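PDB 4OPW: uncharacterized protein from Parabacteroides merdae ATCC 43184, which is of unknown function but is a putative adhesin of the DUF2807 family, probably working in cell adhesion. Local coordinates for residues T148-N162 with A168-M182. Residues are numbered along the deposited sequence; the frame is centred on the assembly and turned at random.
Sequences TDKLECSINGSGTIN and AEEADYSITTDGEIM. With EDO (1,2-ethanediol), chain E; EDO (1,2-ethanediol), chain F.
Ile155 reaches from strand 150-156 across the interior to strand 180-182 of the next coil and meets Ile181, its CD1 lying 3.7 Å from Ile181 CG1. The branches divide the work: CG1 stands beside the backbone N (chi1 -58°) and carries CD1 toward Glu180 O and Ile181, while CG2 rests against the Asp178 carbonyl and Gly179. Farther along the same inner face, Cys153 CB sits 3.6 Å from Tyr173 CD1, at the ring edge, with its sulfur, in the conformer given, oblique to the ring; Leu151 CD2 comes within 3.6 Å of Tyr173 OH.

The outer face is polar and looser. Lys150, bent at chi2 and chi4, brings NZ 2.9 Å from Asp172 OD2, approached from above the carboxylate plane, and forms a second salt bridge, to the anti lone pair of Glu152 OE2. This shared ammonium probably eases the closeness of the two acids. Water 1 links Cys153 O and Ser154 OG and, in the conformer given, Ser174 OG, and water 2 joins Ile155 O to Thr176 OG1.

Main-chain hydrogen bonds join strand 150-156 to 170-177 and 159-162 to 180-182, both pairs parallel and in register, as in consecutive coils of a right-handed beta-helix-like solenoid. Strand 150-156 lies between strands 130-136 and 170-177; on the far side, strand 191-197 takes Tyr173 and Ile175, and strand 180-183 pairs onward with strand 200-205.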
loop_
_atom_site.group_PDB
_atom_site.type_symbol
_atom_site.label_atom_id
_atom_site.label_comp_id
_atom_site.label_asym_id
_atom_site.label_seq_id
_atom_site.Cartn_x
_atom_site.Cartn_y
_atom_site.Cartn_z
ATOM N N THR A 148 -14.615 -5.905 -0.674
ATOM C CA THR A 148 -13.932 -7.155 -0.330
ATOM C C THR A 148 -14.752 -7.990 0.644
ATOM O O THR A 148 -15.724 -7.495 1.222
ATOM C CB THR A 148 -12.500 -6.834 0.253
ATOM O OG1 THR A 148 -11.714 -8.030 0.322
ATOM C CG2 THR A 148 -12.539 -6.177 1.623
ATOM N N ASP A 149 -14.356 -9.257 0.813
ATOM C CA ASP A 149 -14.979 -10.123 1.801
ATOM C C ASP A 149 -14.222 -9.905 3.105
ATOM O O ASP A 149 -14.794 -9.388 4.056
ATOM C CB ASP A 149 -14.993 -11.588 1.342
ATOM C CG ASP A 149 -15.955 -11.846 0.198
ATOM O OD1 ASP A 149 -17.060 -11.247 0.197
ATOM O OD2 ASP A 149 -15.603 -12.632 -0.705
ATOM N N LYS A 150 -12.907 -10.174 3.111
ATOM C CA LYS A 150 -12.054 -9.967 4.265
ATOM C C LYS A 150 -11.118 -8.788 4.045
ATOM O O LYS A 150 -10.410 -8.746 3.045
ATOM C CB LYS A 150 -11.235 -11.238 4.568
ATOM C CG LYS A 150 -10.366 -11.131 5.835
ATOM C CD LYS A 150 -11.195 -10.895 7.134
ATOM C CE LYS A 150 -10.328 -10.440 8.282
ATOM N NZ LYS A 150 -9.365 -11.516 8.687
ATOM N N LEU A 151 -11.102 -7.848 5.003
ATOM C CA LEU A 151 -10.182 -6.702 5.003
ATOM C C LEU A 151 -9.256 -6.815 6.200
ATOM O O LEU A 151 -9.723 -7.028 7.331
ATOM C CB LEU A 151 -10.974 -5.380 5.051
ATOM C CG LEU A 151 -10.190 -4.085 5.208
ATOM C CD1 LEU A 151 -9.247 -3.843 3.998
ATOM C CD2 LEU A 151 -11.152 -2.915 5.365
ATOM N N GLU A 152 -7.945 -6.708 5.957
ATOM C CA GLU A 152 -6.916 -6.711 6.995
ATOM C C GLU A 152 -6.104 -5.457 6.814
ATOM O O GLU A 152 -5.607 -5.180 5.717
ATOM C CB GLU A 152 -6.063 -7.969 6.969
ATOM C CG GLU A 152 -6.861 -9.196 7.399
ATOM C CD GLU A 152 -6.215 -10.534 7.110
ATOM O OE1 GLU A 152 -5.023 -10.552 6.728
ATOM O OE2 GLU A 152 -6.908 -11.568 7.254
ATOM N N CYS A 153 -6.047 -4.657 7.894
ATOM C CA CYS A 153 -5.311 -3.410 7.941
ATOM C C CYS A 153 -4.437 -3.407 9.136
ATOM O O CYS A 153 -4.901 -3.552 10.272
ATOM C CB CYS A 153 -6.239 -2.206 7.946
ATOM S SG CYS A 153 -6.926 -1.806 6.333
ATOM N N SER A 154 -3.161 -3.213 8.889
ATOM C CA SER A 154 -2.225 -3.139 9.999
ATOM C C SER A 154 -1.184 -2.059 9.817
ATOM O O SER A 154 -0.658 -1.861 8.707
ATOM C CB SER A 154 -1.527 -4.477 10.186
ATOM O OG SER A 154 -2.463 -5.549 10.165
ATOM N N ILE A 155 -0.917 -1.330 10.919
ATOM C CA ILE A 155 0.144 -0.314 10.967
ATOM C C ILE A 155 1.099 -0.691 12.089
ATOM O O ILE A 155 0.634 -0.991 13.182
ATOM C CB ILE A 155 -0.395 1.129 11.142
ATOM C CG1 ILE A 155 -1.379 1.504 9.997
ATOM C CG2 ILE A 155 0.808 2.143 11.214
ATOM C CD1 ILE A 155 -2.006 2.856 10.151
ATOM N N ASN A 156 2.438 -0.644 11.835
ATOM C CA ASN A 156 3.462 -0.912 12.844
ATOM C C ASN A 156 4.475 0.215 12.872
ATOM O O ASN A 156 4.955 0.631 11.818
ATOM C CB ASN A 156 4.167 -2.238 12.586
ATOM C CG ASN A 156 3.409 -3.385 13.142
ATOM O OD1 ASN A 156 3.515 -3.697 14.327
ATOM N ND2 ASN A 156 2.601 -4.011 12.307
ATOM N N GLY A 157 4.735 0.747 14.066
ATOM C CA GLY A 157 5.683 1.843 14.266
ATOM C C GLY A 157 5.070 3.205 14.020
ATOM O O GLY A 157 4.940 4.013 14.939
ATOM N N SER A 158 4.664 3.459 12.771
ATOM C CA SER A 158 4.049 4.721 12.351
ATOM C C SER A 158 3.584 4.596 10.925
ATOM O O SER A 158 4.076 3.749 10.184
ATOM C CB SER A 158 5.051 5.876 12.463
ATOM O OG SER A 158 6.190 5.587 11.653
ATOM N N GLY A 159 2.727 5.515 10.534
ATOM C CA GLY A 159 2.201 5.571 9.178
ATOM C C GLY A 159 0.696 5.689 9.155
ATOM O O GLY A 159 0.059 5.713 10.213
ATOM N N THR A 160 0.116 5.821 7.946
ATOM C CA THR A 160 -1.332 6.011 7.843
ATOM C C THR A 160 -1.942 5.141 6.743
ATOM O O THR A 160 -1.292 4.851 5.725
ATOM C CB THR A 160 -1.732 7.495 7.618
ATOM O OG1 THR A 160 -1.459 7.868 6.274
ATOM C CG2 THR A 160 -1.088 8.476 8.593
ATOM N N ILE A 161 -3.207 4.756 6.942
ATOM C CA ILE A 161 -3.998 4.014 5.957
ATOM C C ILE A 161 -5.333 4.744 5.849
ATOM O O ILE A 161 -6.070 4.826 6.831
ATOM C CB ILE A 161 -4.157 2.497 6.258
ATOM C CG1 ILE A 161 -2.758 1.786 6.274
ATOM C CG2 ILE A 161 -5.083 1.851 5.196
ATOM C CD1 ILE A 161 -2.729 0.304 6.745
ATOM N N ASN A 162 -5.606 5.319 4.686
ATOM C CA ASN A 162 -6.854 6.035 4.432
ATOM C C ASN A 162 -7.680 5.254 3.427
ATOM O O ASN A 162 -7.293 5.138 2.268
ATOM C CB ASN A 162 -6.558 7.457 3.935
ATOM C CG ASN A 162 -7.778 8.314 3.693
ATOM O OD1 ASN A 162 -8.915 7.918 3.943
ATOM N ND2 ASN A 162 -7.556 9.507 3.162
ATOM N N ALA A 168 -16.678 -4.089 3.292
ATOM C CA ALA A 168 -16.023 -5.353 3.648
ATOM C C ALA A 168 -16.999 -6.161 4.476
ATOM O O ALA A 168 -17.848 -5.568 5.135
ATOM C CB ALA A 168 -14.733 -5.117 4.421
ATOM N N GLU A 169 -16.926 -7.496 4.428
ATOM C CA GLU A 169 -17.822 -8.324 5.246
ATOM C C GLU A 169 -17.265 -8.434 6.667
ATOM O O GLU A 169 -18.027 -8.429 7.640
ATOM C CB GLU A 169 -18.033 -9.720 4.620
ATOM C CG GLU A 169 -18.928 -9.690 3.395
ATOM C CD GLU A 169 -20.372 -9.388 3.737
ATOM O OE1 GLU A 169 -21.045 -10.273 4.312
ATOM O OE2 GLU A 169 -20.800 -8.234 3.515
ATOM N N GLU A 170 -15.922 -8.511 6.772
ATOM C CA GLU A 170 -15.166 -8.597 8.023
ATOM C C GLU A 170 -13.934 -7.742 7.897
ATOM O O GLU A 170 -13.329 -7.708 6.820
ATOM C CB GLU A 170 -14.718 -10.039 8.350
ATOM C CG GLU A 170 -15.819 -11.087 8.441
ATOM C CD GLU A 170 -15.330 -12.497 8.727
ATOM O OE1 GLU A 170 -14.225 -12.859 8.258
ATOM O OE2 GLU A 170 -16.068 -13.248 9.405
ATOM N N ALA A 171 -13.546 -7.060 8.980
ATOM C CA ALA A 171 -12.311 -6.276 8.959
ATOM C C ALA A 171 -11.538 -6.451 10.245
ATOM O O ALA A 171 -12.128 -6.441 11.331
ATOM C CB ALA A 171 -12.600 -4.792 8.719
ATOM N N ASP A 172 -10.211 -6.612 10.112
ATOM C CA ASP A 172 -9.285 -6.662 11.232
ATOM C C ASP A 172 -8.403 -5.443 11.116
ATOM O O ASP A 172 -7.632 -5.339 10.152
ATOM C CB ASP A 172 -8.447 -7.956 11.250
ATOM C CG ASP A 172 -9.192 -9.247 11.540
ATOM O OD1 ASP A 172 -10.297 -9.180 12.116
ATOM O OD2 ASP A 172 -8.645 -10.326 11.230
ATOM N N TYR A 173 -8.577 -4.484 12.037
ATOM C CA TYR A 173 -7.789 -3.255 12.065
ATOM C C TYR A 173 -6.831 -3.313 13.220
ATOM O O TYR A 173 -7.253 -3.627 14.345
ATOM C CB TYR A 173 -8.685 -2.018 12.196
ATOM C CG TYR A 173 -9.642 -1.769 11.057
ATOM C CD1 TYR A 173 -9.181 -1.353 9.814
ATOM C CD2 TYR A 173 -11.019 -1.818 11.256
ATOM C CE1 TYR A 173 -10.064 -1.047 8.778
ATOM C CE2 TYR A 173 -11.911 -1.495 10.236
ATOM C CZ TYR A 173 -11.428 -1.121 8.993
ATOM O OH TYR A 173 -12.288 -0.771 7.981
ATOM N N SER A 174 -5.539 -3.028 12.976
ATOM C CA SER A 174 -4.563 -3.065 14.061
ATOM C C SER A 174 -3.546 -1.941 13.932
ATOM O O SER A 174 -3.124 -1.611 12.825
ATOM C CB SER A 174 -3.841 -4.412 14.104
ATOM O OG SER A 174 -4.720 -5.497 14.346
ATOM N N ILE A 175 -3.198 -1.321 15.076
ATOM C CA ILE A 175 -2.178 -0.260 15.176
ATOM C C ILE A 175 -1.249 -0.664 16.311
ATOM O O ILE A 175 -1.732 -0.919 17.425
ATOM C CB ILE A 175 -2.718 1.198 15.352
ATOM C CG1 ILE A 175 -3.562 1.654 14.127
ATOM C CG2 ILE A 175 -1.551 2.212 15.608
ATOM C CD1 ILE A 175 -4.540 2.756 14.418
ATOM N N THR A 176 0.079 -0.684 16.052
ATOM C CA THR A 176 1.063 -1.034 17.081
ATOM C C THR A 176 2.114 0.067 17.104
ATOM O O THR A 176 2.605 0.448 16.044
ATOM C CB THR A 176 1.658 -2.440 16.825
ATOM O OG1 THR A 176 0.587 -3.388 16.722
ATOM C CG2 THR A 176 2.610 -2.874 17.935
ATOM N N THR A 177 2.404 0.612 18.319
ATOM C CA THR A 177 3.326 1.733 18.638
ATOM C C THR A 177 2.636 3.059 18.304
ATOM O O THR A 177 2.457 3.879 19.189
ATOM C CB THR A 177 4.727 1.617 17.968
ATOM O OG1 THR A 177 5.298 0.337 18.260
ATOM C CG2 THR A 177 5.681 2.747 18.390
ATOM N N ASP A 178 2.300 3.286 17.026
ATOM C CA ASP A 178 1.624 4.515 16.570
ATOM C C ASP A 178 1.147 4.354 15.149
ATOM O O ASP A 178 1.573 3.438 14.470
ATOM C CB ASP A 178 2.570 5.732 16.661
ATOM C CG ASP A 178 1.864 7.083 16.737
ATOM O OD1 ASP A 178 0.611 7.106 16.776
ATOM O OD2 ASP A 178 2.563 8.107 16.812
ATOM N N GLY A 179 0.264 5.238 14.711
ATOM C CA GLY A 179 -0.298 5.197 13.371
ATOM C C GLY A 179 -1.737 5.661 13.326
ATOM O O GLY A 179 -2.380 5.818 14.372
ATOM N N GLU A 180 -2.242 5.904 12.106
ATOM C CA GLU A 180 -3.616 6.366 11.918
ATOM C C GLU A 180 -4.334 5.562 10.872
ATOM O O GLU A 180 -3.859 5.471 9.735
ATOM C CB GLU A 180 -3.692 7.853 11.495
ATOM C CG GLU A 180 -2.993 8.853 12.385
ATOM C CD GLU A 180 -2.819 10.195 11.698
ATOM O OE1 GLU A 180 -3.826 10.746 11.194
ATOM O OE2 GLU A 180 -1.664 10.673 11.627
ATOM N N ILE A 181 -5.499 5.032 11.222
ATOM C CA ILE A 181 -6.368 4.376 10.249
ATOM C C ILE A 181 -7.567 5.309 10.065
ATOM O O ILE A 181 -8.219 5.656 11.053
ATOM C CB ILE A 181 -6.794 2.924 10.653
ATOM C CG1 ILE A 181 -5.574 1.955 10.620
ATOM C CG2 ILE A 181 -7.945 2.404 9.743
ATOM C CD1 ILE A 181 -5.791 0.575 11.271
HETATM N N MSE A 182 -7.830 5.742 8.818
HETATM C CA MSE A 182 -8.974 6.591 8.477
HETATM C C MSE A 182 -9.911 5.749 7.617
HETATM O O MSE A 182 -9.705 5.637 6.392
HETATM C CB MSE A 182 -8.512 7.867 7.759
HETATM C CG MSE A 182 -7.825 8.873 8.676
HETATM SE SE MSE A 182 -6.628 10.021 7.664
HETATM C CE MSE A 182 -5.171 8.784 7.411
HETATM C C1 EDO E . -15.949 -8.930 -3.874
HETATM O O1 EDO E . -17.305 -9.023 -4.289
HETATM C C2 EDO E . -15.756 -9.722 -2.570
HETATM O O2 EDO E . -16.684 -9.261 -1.596
HETATM C C1 EDO F . -1.480 9.570 16.502
HETATM O O1 EDO F . -2.862 9.609 16.177
HETATM C C2 EDO F . -0.630 9.481 15.207
HETATM O O2 EDO F . -0.570 10.746 14.572
HETATM O O HOH W 1 -4.984 -6.221 11.350
HETATM O O HOH W 2 -0.407 -3.530 14.210
HETATM O O HOH W 3 5.352 -1.587 16.248
#